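Local coordinates for competence protein ComEA-related protein (Thermus thermophilus, PDB 2DUY) that is of unknown function but, as a helix-hairpin-helix protein related to the competence factor ComEA, probably binds DNA, at residues A[47-50]-A[54-57]; A[28-31]-A[36-39]. All coordinates share one frame; numbering follows the deposited sequence.

Contact 1. Residues A[47-50]-A[54-57]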
loop_
_atom_site.group_PDB
_atom_site.type_symbol
_atom_site.label_atom_id
_atom_site.label_comp_id
_atom_site.label_asym_id
_atom_site.label_seq_id
_atom_site.Cartn_x
_atom_site.Cartn_y
_atom_site.Cartn_z
ATOM N N ARG A 47 3.742 1.828 -9.638
ATOM C CA ARG A 47 4.667 2.895 -9.244
ATOM C C ARG A 47 5.096 3.742 -10.434
ATOM O O ARG A 47 5.166 3.241 -11.553
ATOM C CB ARG A 47 5.906 2.292 -8.578
ATOM C CG ARG A 47 5.607 1.735 -7.197
ATOM C CD ARG A 47 6.741 0.911 -6.609
ATOM N NE ARG A 47 6.368 0.525 -5.249
ATOM C CZ ARG A 47 7.027 -0.336 -4.481
ATOM N NH1 ARG A 47 8.124 -0.944 -4.928
ATOM N NH2 ARG A 47 6.584 -0.577 -3.249
ATOM N N PRO A 48 5.426 5.021 -10.207
ATOM C CA PRO A 48 5.430 5.732 -8.927
ATOM C C PRO A 48 4.095 6.362 -8.550
ATOM O O PRO A 48 3.234 6.577 -9.403
ATOM C CB PRO A 48 6.497 6.801 -9.141
ATOM C CG PRO A 48 6.244 7.204 -10.554
ATOM C CD PRO A 48 6.022 5.864 -11.267
ATOM N N TYR A 49 3.955 6.655 -7.261
ATOM C CA TYR A 49 2.778 7.318 -6.707
ATOM C C TYR A 49 3.233 8.706 -6.255
ATOM O O TYR A 49 4.257 8.826 -5.577
ATOM C CB TYR A 49 2.239 6.542 -5.495
ATOM C CG TYR A 49 1.790 5.146 -5.855
ATOM C CD1 TYR A 49 2.647 4.054 -5.723
ATOM C CD2 TYR A 49 0.541 4.934 -6.430
ATOM C CE1 TYR A 49 2.264 2.792 -6.161
ATOM C CE2 TYR A 49 0.152 3.685 -6.873
ATOM C CZ TYR A 49 1.018 2.618 -6.738
ATOM O OH TYR A 49 0.633 1.387 -7.199
ATOM N N ALA A 50 2.501 9.752 -6.639
ATOM C CA ALA A 50 2.864 11.111 -6.225
ATOM C C ALA A 50 2.230 11.398 -4.866
ATOM O O ALA A 50 2.740 12.203 -4.085
ATOM C CB ALA A 50 2.389 12.136 -7.261
ATOM N N ASP A 54 -3.183 8.253 -5.064
ATOM C CA ASP A 54 -2.972 7.679 -6.389
ATOM C C ASP A 54 -3.154 6.164 -6.334
ATOM O O ASP A 54 -3.212 5.501 -7.365
ATOM C CB ASP A 54 -1.583 8.025 -6.945
ATOM C CG ASP A 54 -1.444 9.502 -7.304
ATOM O OD1 ASP A 54 -2.453 10.142 -7.662
ATOM O OD2 ASP A 54 -0.313 10.026 -7.255
ATOM N N LEU A 55 -3.259 5.615 -5.130
ATOM C CA LEU A 55 -3.456 4.176 -4.979
ATOM C C LEU A 55 -4.785 3.763 -5.606
ATOM O O LEU A 55 -5.011 2.579 -5.892
ATOM C CB LEU A 55 -3.434 3.804 -3.500
ATOM C CG LEU A 55 -3.200 2.346 -3.132
ATOM C CD1 LEU A 55 -1.860 1.851 -3.730
ATOM C CD2 LEU A 55 -3.182 2.242 -1.608
ATOM N N LEU A 56 -5.667 4.733 -5.830
ATOM C CA LEU A 56 -6.955 4.433 -6.444
ATOM C C LEU A 56 -6.791 3.976 -7.895
ATOM O O LEU A 56 -7.767 3.558 -8.524
ATOM C CB LEU A 56 -7.898 5.643 -6.375
ATOM C CG LEU A 56 -8.432 5.938 -4.968
ATOM C CD1 LEU A 56 -9.321 7.171 -4.985
ATOM C CD2 LEU A 56 -9.226 4.718 -4.473
ATOM N N LYS A 57 -5.575 4.052 -8.432
ATOM C CA LYS A 57 -5.361 3.581 -9.801
ATOM C C LYS A 57 -5.133 2.070 -9.816
ATOM O O LYS A 57 -5.131 1.451 -10.877
ATOM C CB LYS A 57 -4.152 4.257 -10.451
ATOM C CG LYS A 57 -2.805 3.777 -9.947
ATOM C CD LYS A 57 -1.687 4.297 -10.843
ATOM C CE LYS A 57 -0.543 4.870 -10.036
ATOM N NZ LYS A 57 0.537 5.399 -10.925
#
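Pro48 meets Lys57 through its backbone carbonyl: Lys57 NZ lies 3.3 Å from Pro48 O, a weak hydrogen bond, and the ammonium has a second and stronger partner in the carbonyl of Gly46. The peptide bond leading into Pro48 is cis, a sharp kink just ahead of Tyr49. The Tyr49 ring then fills the middle of the contact. Asp54 CB sits at the ring edge, 3.8 Å from Tyr49 CD2, and Asp54 O is also near the ring plane, beside CE2. Ring and carboxylate are nearly coplanar (29° apart), the two side chains running past each other in opposite directions. Lys57 crosses the same part of the ring at a slant, its CE 3.4 Å from Tyr49 CE2; a bend at chi3 (134°) turns the end of the lysine toward the two carbonyls. Leu55 adds a looser apolar touch, CD1 to Tyr49 CE2 at 4.2 Å. The phenol OH bonds to the carbonyl of Ile43, which fixes the far end of the ring. Ala50 N donates to Asp54 OD2 at 2.9 Å, somewhat bent (140°), and that oxygen accepts with its anti lone pair. Asp54 OD1 forms a salt bridge with Arg51, so the carboxylate grips the turn through both oxygens. The contact holds the connection between two helix-hairpin-helix motifs, from helix 37-45 of the first to the 3-10 segment ahead of helix 63-69 in the second. Tyr49 reaches back to helix 37-45 through Ile43 and packs on Leu21, just past strand 19-20, while Leu55 packs on Leu66 of helix 63-69.

Contact 2. Residues A[28-31]-A[36-39]; sequences ELMA and GPVL
Selenomethionine Met30 lays its terminal methyl over the ring of Pro37, the closest part of a contact that also takes in the selenium and CG. The side chain leaves the backbone with CG anti to its own carbonyl carbon (chi1 -71°) and runs on extended through chi2. The bend at chi3 (69°) lays CE over the proline. All five ring atoms of Pro37 then lie within about 4.1 Å of the methyl, which places CE above a face of the pyrrolidine; the closest approach, Met30 CE to Pro37 CD, is 3.5 Å and rather tight for two carbons. The Met30 side chain crosses the proline at about a right angle. Behind the methyl, the selenium sits 3.8 Å from Pro37 CA. Nearer the backbone, Met30 CG comes to 3.9 Å from Gly36 O, an approach without a hydrogen bond. Gly36 is the N-cap residue of helix 37-45, so the methionine lies across the start of that helix, and it also touches Ala40. Leu29 packs into the same helix at Ala40, Ile43 and Val44. Met30 thus packs across the two ends of the hairpin in a helix-hairpin-helix motif, an element that in relatives typically meets the DNA backbone, consistent with DNA binding here. Proline suits the first turn of a helix, since its missing N-H costs no bond there. With no hydrogen bond or charge between the segments, cohesion rests on dispersion between the aliphatic ring and the end of the Met30 chain, a selenoether in this crystal where the natural residue has a thioether.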
loop_
_atom_site.group_PDB
_atom_site.type_symbol
_atom_site.label_atom_id
_atom_site.label_comp_id
_atom_site.label_asym_id
_atom_site.label_seq_id
_atom_site.Cartn_x
_atom_site.Cartn_y
_atom_site.Cartn_z
ATOM N N GLU A 28 6.717 -6.262 2.625
ATOM C CA GLU A 28 6.385 -5.124 3.472
ATOM C C GLU A 28 4.978 -4.632 3.163
ATOM O O GLU A 28 4.218 -4.282 4.065
ATOM C CB GLU A 28 7.422 -4.009 3.282
ATOM C CG GLU A 28 8.749 -4.324 3.974
ATOM C CD GLU A 28 9.935 -3.504 3.474
ATOM O OE1 GLU A 28 10.997 -3.572 4.126
ATOM O OE2 GLU A 28 9.828 -2.807 2.442
ATOM N N LEU A 29 4.623 -4.628 1.884
ATOM C CA LEU A 29 3.288 -4.201 1.490
ATOM C C LEU A 29 2.268 -5.231 1.973
ATOM O O LEU A 29 1.141 -4.891 2.353
ATOM C CB LEU A 29 3.202 -4.067 -0.029
ATOM C CG LEU A 29 3.982 -2.916 -0.664
ATOM C CD1 LEU A 29 3.994 -3.059 -2.168
ATOM C CD2 LEU A 29 3.323 -1.590 -0.264
HETATM N N MSE A 30 2.667 -6.499 1.956
HETATM C CA MSE A 30 1.775 -7.564 2.387
HETATM C C MSE A 30 1.509 -7.545 3.895
HETATM O O MSE A 30 0.670 -8.294 4.395
HETATM C CB MSE A 30 2.337 -8.918 1.940
HETATM C CG MSE A 30 2.228 -9.116 0.431
HETATM SE SE MSE A 30 2.957 -10.794 -0.224
HETATM C CE MSE A 30 1.648 -12.004 0.530
ATOM N N ALA A 31 2.214 -6.683 4.622
ATOM C CA ALA A 31 2.003 -6.574 6.066
ATOM C C ALA A 31 0.848 -5.606 6.342
ATOM O O ALA A 31 0.334 -5.546 7.458
ATOM C CB ALA A 31 3.279 -6.082 6.761
ATOM N N GLY A 36 -2.963 -8.438 0.048
ATOM C CA GLY A 36 -2.444 -9.772 -0.171
ATOM C C GLY A 36 -1.390 -9.752 -1.263
ATOM O O GLY A 36 -0.983 -8.681 -1.714
ATOM N N PRO A 37 -0.928 -10.923 -1.712
ATOM C CA PRO A 37 0.091 -10.972 -2.762
ATOM C C PRO A 37 -0.325 -10.371 -4.103
ATOM O O PRO A 37 0.505 -9.806 -4.808
ATOM C CB PRO A 37 0.414 -12.463 -2.855
ATOM C CG PRO A 37 -0.872 -13.112 -2.454
ATOM C CD PRO A 37 -1.303 -12.280 -1.279
ATOM N N VAL A 38 -1.595 -10.490 -4.461
ATOM C CA VAL A 38 -2.065 -9.951 -5.731
ATOM C C VAL A 38 -2.111 -8.432 -5.708
ATOM O O VAL A 38 -1.661 -7.776 -6.649
ATOM C CB VAL A 38 -3.458 -10.487 -6.083
ATOM C CG1 VAL A 38 -3.991 -9.790 -7.326
ATOM C CG2 VAL A 38 -3.377 -11.988 -6.317
ATOM N N LEU A 39 -2.655 -7.874 -4.636
ATOM C CA LEU A 39 -2.728 -6.423 -4.521
ATOM C C LEU A 39 -1.331 -5.825 -4.340
ATOM O O LEU A 39 -1.033 -4.772 -4.902
ATOM C CB LEU A 39 -3.628 -6.020 -3.348
ATOM C CG LEU A 39 -5.126 -6.208 -3.588
ATOM C CD1 LEU A 39 -5.896 -5.828 -2.324
ATOM C CD2 LEU A 39 -5.570 -5.357 -4.769
#

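From the N terminus the chain passes strand 19-20 and enters helix 26-29. Contact 2 then closes the hairpin between this helix and helix 37-45, with four residues between its two segments. Only after that helix does contact 1 open, closing a three-residue turn on the way to helix 63-69. The two are therefore in series, neither nesting nor crossing, on opposite sides of the chain's centre with their own centres about 15 Å apart. Contact 2 holds the first helix pair together; contact 1 ties the connection after helix 37-45 to the 3-10 segment ahead of helix 63-69. One direct touch joins them: Arg47 NH2 packs 3.7 Å from Leu29 CD1, while the same guanidinium bonds to the carbonyls of Leu21 and Ala24.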